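Local structure of esterase (Alcaligenes sp., 1QLW) at residues Q18-V23 / Q49-Y54; P64-H69 / S98-D103. The protein probably hydrolyses carboxylic esters, as a bacterial esterase of the alpha/beta hydrolase family. All blocks are in the same frame, centred on the assembly; numbering follows the deposited sequence.

Interaction 1 (Q18-V23 / Q49-Y54); sequences QGSFFV and QMYVRY
Gly19 is the hollow into which the ring of Tyr54 fits: it lies flat on the glycine backbone, Gly19 CA 3.7 Å from the ring centroid, and any side chain there would run into the Tyr54 hydroxyl. A chi1 of 69°, with CG of Tyr54 between its own N and carbonyl carbon, folds the ring back across strand 18-23. Beside it, rim to rim, stands the Phe21 ring, Phe21 CE1 3.6 Å from Tyr54 CD2, with Val52 CB under one face. Val23 CG2 meets Val52 CG2 at 3.9 Å. Strands 18-23 and 50-54 pair antiparallel: hydrogen-bonded pairs Gly19-Tyr54, Phe21-Val52 and Val23-Met50 alternate with non-hydrogen-bonded Ser20-Arg53 and Phe22-Tyr51.

On the other, more polar face Arg53 bends at chi2 and reaches back over Gly19. Its NH1 donates to Ser20 OG at 2.9 Å, itself hydrogen-bonded to Glu79 of the second subunit; its NH2 makes a salt bridge to Asp89 of the second subunit. Cutting Arg53 back to an alanine is likely to leave that aspartate without its mate. The Phe22 ring leans obliquely on Tyr51, Phe22 CE2 3.6 Å from Tyr51 CB. Phe21 and Val23 pack on helix 185-197, and Val52 touches Tyr100 of strand 99-103.

Interaction 2 (P64-H69 / S98-D103); sequences PITLIH and STYVID
Ile65 and Tyr100 join the two parallel strands of a right-handed beta-alpha-beta crossover, strand 65-68, helix 88-94, strand 99-103, within the central sheet of the alpha/beta hydrolase fold. The tight part is the start. Ile65 N donates to Ser98 O at 2.9 Å, Ile65 O receives Tyr100 N, and Leu67 N returns to Tyr100 O, the bonds zigzagging between the strands. Pro64 runs alongside the Tyr100 ring, Pro64 CB 3.6 Å from Tyr100 CE1. On the face of Ile65 and Val101, Phe92 of helix 88-94 packs on Ile65. On the opposite face, Leu193 and Leu197 of helix 185-197 lie against Thr66 and Tyr100 respectively.

Toward the C-terminal ends the strands splay: CA atoms 4.9 Å apart at Leu67 and Val101 are 7.3 Å apart at His69 and Asp103. The last direct backbone bond, Ile102 N to Leu67 O, is weak at 3.3 Å. Ile102 has CG1 between its N and carbonyl carbon (chi1 72°), which brings CD1 against Ile68 CG2. The His69 ring meets Ile102 O and Asp103 CA at its edge, while its NE2 is hydrogen-bonded to Gln104 N. In the widened gap a water accepts from His69 N and donates to Leu67 O and, at 2.7 Å, to Ile102 O.

How the interactions relate
Interaction 1 and interaction 2 lie in one mixed sheet, their centres about 9 Å apart, and the seam between them is strand 43-57 against strand 99-103. Across it Val101 N probably bonds to Arg53 O at 2.8 Å and Asp103 N to Tyr51 O, while Tyr54 CB packs on Tyr100 CE2. The order across the sheet is thus 13-23, 43-57, 99-103, 65-68, antiparallel at first and parallel from 99-103 onward. Along the chain they come in series, the antiparallel pair closing before the crossover opens. Helix 185-197 packs on both. The dimer contact falls mainly on interaction 1, with interaction 2 adding Asp103, which makes a salt bridge to Arg109 of the second subunit.

Interaction 1 (Q18-V23 / Q49-Y54)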
# COMPACT_ATOMS: atom_id res chain seq x y z
N GLN A 18 -6.92 1.74 15.32
CA GLN A 18 -6.45 1.69 13.95
C GLN A 18 -5.65 0.40 13.80
O GLN A 18 -5.14 -0.15 14.78
CB GLN A 18 -5.60 2.87 13.52
CG GLN A 18 -4.17 2.97 13.98
CD GLN A 18 -3.35 4.14 13.47
OE1 GLN A 18 -2.10 4.15 13.54
NE2 GLN A 18 -4.04 5.13 12.93
N GLY A 19 -5.52 -0.04 12.56
CA GLY A 19 -4.72 -1.23 12.33
C GLY A 19 -4.83 -1.67 10.88
O GLY A 19 -5.44 -1.02 10.03
N SER A 20 -4.29 -2.85 10.65
CA SER A 20 -4.20 -3.44 9.33
C SER A 20 -4.26 -4.95 9.43
O SER A 20 -3.76 -5.52 10.43
CB SER A 20 -2.83 -3.11 8.69
OG SER A 20 -2.63 -1.73 8.64
N PHE A 21 -4.82 -5.59 8.42
CA PHE A 21 -4.87 -7.04 8.37
C PHE A 21 -5.12 -7.44 6.91
O PHE A 21 -5.35 -6.57 6.07
CB PHE A 21 -5.94 -7.62 9.30
CG PHE A 21 -7.34 -7.16 9.06
CD1 PHE A 21 -7.84 -6.01 9.66
CD2 PHE A 21 -8.19 -7.83 8.20
CE1 PHE A 21 -9.14 -5.59 9.46
CE2 PHE A 21 -9.49 -7.42 7.97
CZ PHE A 21 -9.96 -6.30 8.61
N PHE A 22 -5.10 -8.74 6.67
CA PHE A 22 -5.41 -9.25 5.35
C PHE A 22 -6.60 -10.19 5.41
O PHE A 22 -6.86 -10.84 6.43
CB PHE A 22 -4.22 -10.06 4.77
CG PHE A 22 -3.13 -9.13 4.31
CD1 PHE A 22 -2.22 -8.56 5.20
CD2 PHE A 22 -3.01 -8.79 2.96
CE1 PHE A 22 -1.27 -7.67 4.75
CE2 PHE A 22 -2.04 -7.93 2.51
CZ PHE A 22 -1.16 -7.36 3.41
N VAL A 23 -7.32 -10.26 4.30
CA VAL A 23 -8.44 -11.17 4.14
C VAL A 23 -8.12 -12.13 3.00
O VAL A 23 -7.69 -11.75 1.91
CB VAL A 23 -9.72 -10.39 3.77
CG1 VAL A 23 -10.86 -11.34 3.48
CG2 VAL A 23 -10.02 -9.41 4.89
N GLN A 49 -4.79 -12.63 -1.50
CA GLN A 49 -5.20 -11.98 -0.28
C GLN A 49 -5.39 -10.48 -0.51
O GLN A 49 -4.75 -9.87 -1.37
CB GLN A 49 -4.16 -12.21 0.83
CG GLN A 49 -2.77 -11.63 0.56
CD GLN A 49 -1.86 -12.61 -0.13
OE1 GLN A 49 -2.29 -13.44 -0.91
NE2 GLN A 49 -0.56 -12.61 0.15
N MET A 50 -6.19 -9.87 0.36
CA MET A 50 -6.56 -8.45 0.24
C MET A 50 -6.10 -7.68 1.48
O MET A 50 -6.54 -8.00 2.60
CB MET A 50 -8.08 -8.34 0.07
CG MET A 50 -8.61 -6.92 0.03
SD MET A 50 -10.40 -6.89 -0.23
CE MET A 50 -11.01 -7.29 1.41
N TYR A 51 -5.27 -6.68 1.28
CA TYR A 51 -4.85 -5.76 2.35
C TYR A 51 -6.00 -4.87 2.78
O TYR A 51 -6.72 -4.32 1.94
CB TYR A 51 -3.74 -4.86 1.80
CG TYR A 51 -3.29 -3.75 2.72
CD1 TYR A 51 -2.52 -4.02 3.85
CD2 TYR A 51 -3.63 -2.43 2.46
CE1 TYR A 51 -2.11 -2.99 4.68
CE2 TYR A 51 -3.20 -1.41 3.29
CZ TYR A 51 -2.42 -1.69 4.40
OH TYR A 51 -2.00 -0.63 5.18
N VAL A 52 -6.14 -4.70 4.08
CA VAL A 52 -7.16 -3.85 4.67
C VAL A 52 -6.54 -2.97 5.75
O VAL A 52 -5.95 -3.49 6.70
CB VAL A 52 -8.30 -4.68 5.31
CG1 VAL A 52 -9.42 -3.75 5.78
CG2 VAL A 52 -8.84 -5.74 4.34
N ARG A 53 -6.71 -1.66 5.64
CA ARG A 53 -6.29 -0.70 6.67
C ARG A 53 -7.55 -0.13 7.28
O ARG A 53 -8.42 0.36 6.55
CB ARG A 53 -5.45 0.42 6.06
CG ARG A 53 -5.06 1.50 7.06
CD ARG A 53 -4.09 1.00 8.06
NE ARG A 53 -3.46 2.11 8.77
CZ ARG A 53 -2.65 1.96 9.81
NH1 ARG A 53 -2.44 0.71 10.20
NH2 ARG A 53 -2.07 2.99 10.41
N TYR A 54 -7.70 -0.19 8.60
CA TYR A 54 -8.90 0.30 9.27
C TYR A 54 -8.54 1.43 10.24
O TYR A 54 -7.48 1.47 10.87
CB TYR A 54 -9.64 -0.83 10.00
CG TYR A 54 -8.97 -1.43 11.21
CD1 TYR A 54 -9.18 -0.89 12.48
CD2 TYR A 54 -8.13 -2.54 11.12
CE1 TYR A 54 -8.57 -1.43 13.60
CE2 TYR A 54 -7.54 -3.08 12.25
CZ TYR A 54 -7.74 -2.52 13.49
OH TYR A 54 -7.11 -3.06 14.58

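Interaction 2 (P64-H69 / S98-D103)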
# COMPACT_ATOMS: atom_id res chain seq x y z
N PRO A 64 -19.48 0.36 9.47
CA PRO A 64 -18.30 0.91 8.82
C PRO A 64 -18.49 1.05 7.32
O PRO A 64 -19.29 0.33 6.73
CB PRO A 64 -17.22 -0.15 9.07
CG PRO A 64 -17.67 -0.84 10.31
CD PRO A 64 -19.18 -0.94 10.09
N ILE A 65 -17.71 1.92 6.70
CA ILE A 65 -17.66 2.05 5.26
C ILE A 65 -16.36 1.40 4.77
O ILE A 65 -15.28 1.70 5.27
CB ILE A 65 -17.74 3.52 4.81
CG1 ILE A 65 -19.04 4.17 5.31
CG2 ILE A 65 -17.62 3.62 3.29
CD1 ILE A 65 -19.11 5.68 5.14
N THR A 66 -16.51 0.49 3.80
CA THR A 66 -15.38 -0.14 3.14
C THR A 66 -15.19 0.55 1.80
O THR A 66 -16.11 0.57 0.97
CB THR A 66 -15.64 -1.64 2.97
OG1 THR A 66 -15.75 -2.27 4.26
CG2 THR A 66 -14.51 -2.32 2.22
N LEU A 67 -14.01 1.12 1.57
CA LEU A 67 -13.67 1.89 0.38
C LEU A 67 -12.83 1.06 -0.57
O LEU A 67 -11.78 0.54 -0.16
CB LEU A 67 -12.94 3.19 0.74
CG LEU A 67 -13.70 4.18 1.62
CD1 LEU A 67 -12.77 5.33 2.04
CD2 LEU A 67 -14.90 4.75 0.88
N ILE A 68 -13.29 0.93 -1.81
CA ILE A 68 -12.76 -0.02 -2.78
C ILE A 68 -12.36 0.70 -4.06
O ILE A 68 -13.23 1.12 -4.84
CB ILE A 68 -13.84 -1.09 -3.07
CG1 ILE A 68 -14.43 -1.72 -1.80
CG2 ILE A 68 -13.29 -2.16 -4.01
CD1 ILE A 68 -15.83 -2.26 -2.01
N HIS A 69 -11.07 0.89 -4.28
CA HIS A 69 -10.56 1.60 -5.44
C HIS A 69 -10.80 0.84 -6.74
O HIS A 69 -11.10 -0.35 -6.74
CB HIS A 69 -9.05 1.89 -5.26
CG HIS A 69 -8.24 0.62 -5.29
ND1 HIS A 69 -7.94 0.00 -6.49
CD2 HIS A 69 -7.70 -0.15 -4.32
CE1 HIS A 69 -7.25 -1.11 -6.21
NE2 HIS A 69 -7.10 -1.24 -4.90
N SER A 98 -16.33 4.46 10.91
CA SER A 98 -15.16 3.63 10.73
C SER A 98 -14.91 3.37 9.26
O SER A 98 -15.87 3.22 8.50
CB SER A 98 -15.35 2.30 11.45
OG SER A 98 -15.44 2.54 12.84
N THR A 99 -13.64 3.34 8.88
CA THR A 99 -13.28 3.12 7.49
C THR A 99 -12.36 1.91 7.35
O THR A 99 -11.46 1.68 8.17
CB THR A 99 -12.56 4.30 6.84
OG1 THR A 99 -11.33 4.52 7.51
CG2 THR A 99 -13.45 5.53 6.86
N TYR A 100 -12.63 1.14 6.31
CA TYR A 100 -11.82 -0.03 5.94
C TYR A 100 -11.38 0.21 4.50
O TYR A 100 -12.22 0.15 3.61
CB TYR A 100 -12.59 -1.33 6.12
CG TYR A 100 -12.81 -1.69 7.56
CD1 TYR A 100 -13.72 -1.01 8.36
CD2 TYR A 100 -12.08 -2.70 8.18
CE1 TYR A 100 -13.86 -1.28 9.70
CE2 TYR A 100 -12.24 -3.00 9.51
CZ TYR A 100 -13.12 -2.29 10.28
OH TYR A 100 -13.28 -2.57 11.61
N VAL A 101 -10.13 0.57 4.30
CA VAL A 101 -9.62 0.97 2.98
C VAL A 101 -8.75 -0.17 2.47
O VAL A 101 -7.72 -0.49 3.09
CB VAL A 101 -8.85 2.29 3.03
CG1 VAL A 101 -8.29 2.62 1.65
CG2 VAL A 101 -9.71 3.44 3.55
N ILE A 102 -9.15 -0.76 1.35
CA ILE A 102 -8.46 -1.94 0.83
C ILE A 102 -7.49 -1.60 -0.29
O ILE A 102 -7.58 -0.55 -0.93
CB ILE A 102 -9.47 -3.01 0.35
CG1 ILE A 102 -10.20 -2.64 -0.93
CG2 ILE A 102 -10.46 -3.32 1.47
CD1 ILE A 102 -10.34 -3.66 -1.99
N ASP A 103 -6.56 -2.54 -0.52
CA ASP A 103 -5.93 -2.68 -1.83
C ASP A 103 -6.51 -3.96 -2.43
O ASP A 103 -6.50 -5.01 -1.79
CB ASP A 103 -4.41 -2.77 -1.80
CG ASP A 103 -3.73 -1.44 -1.51
OD1 ASP A 103 -4.40 -0.38 -1.65
OD2 ASP A 103 -2.51 -1.44 -1.24
O HOH W 1 -9.59 1.08 -1.75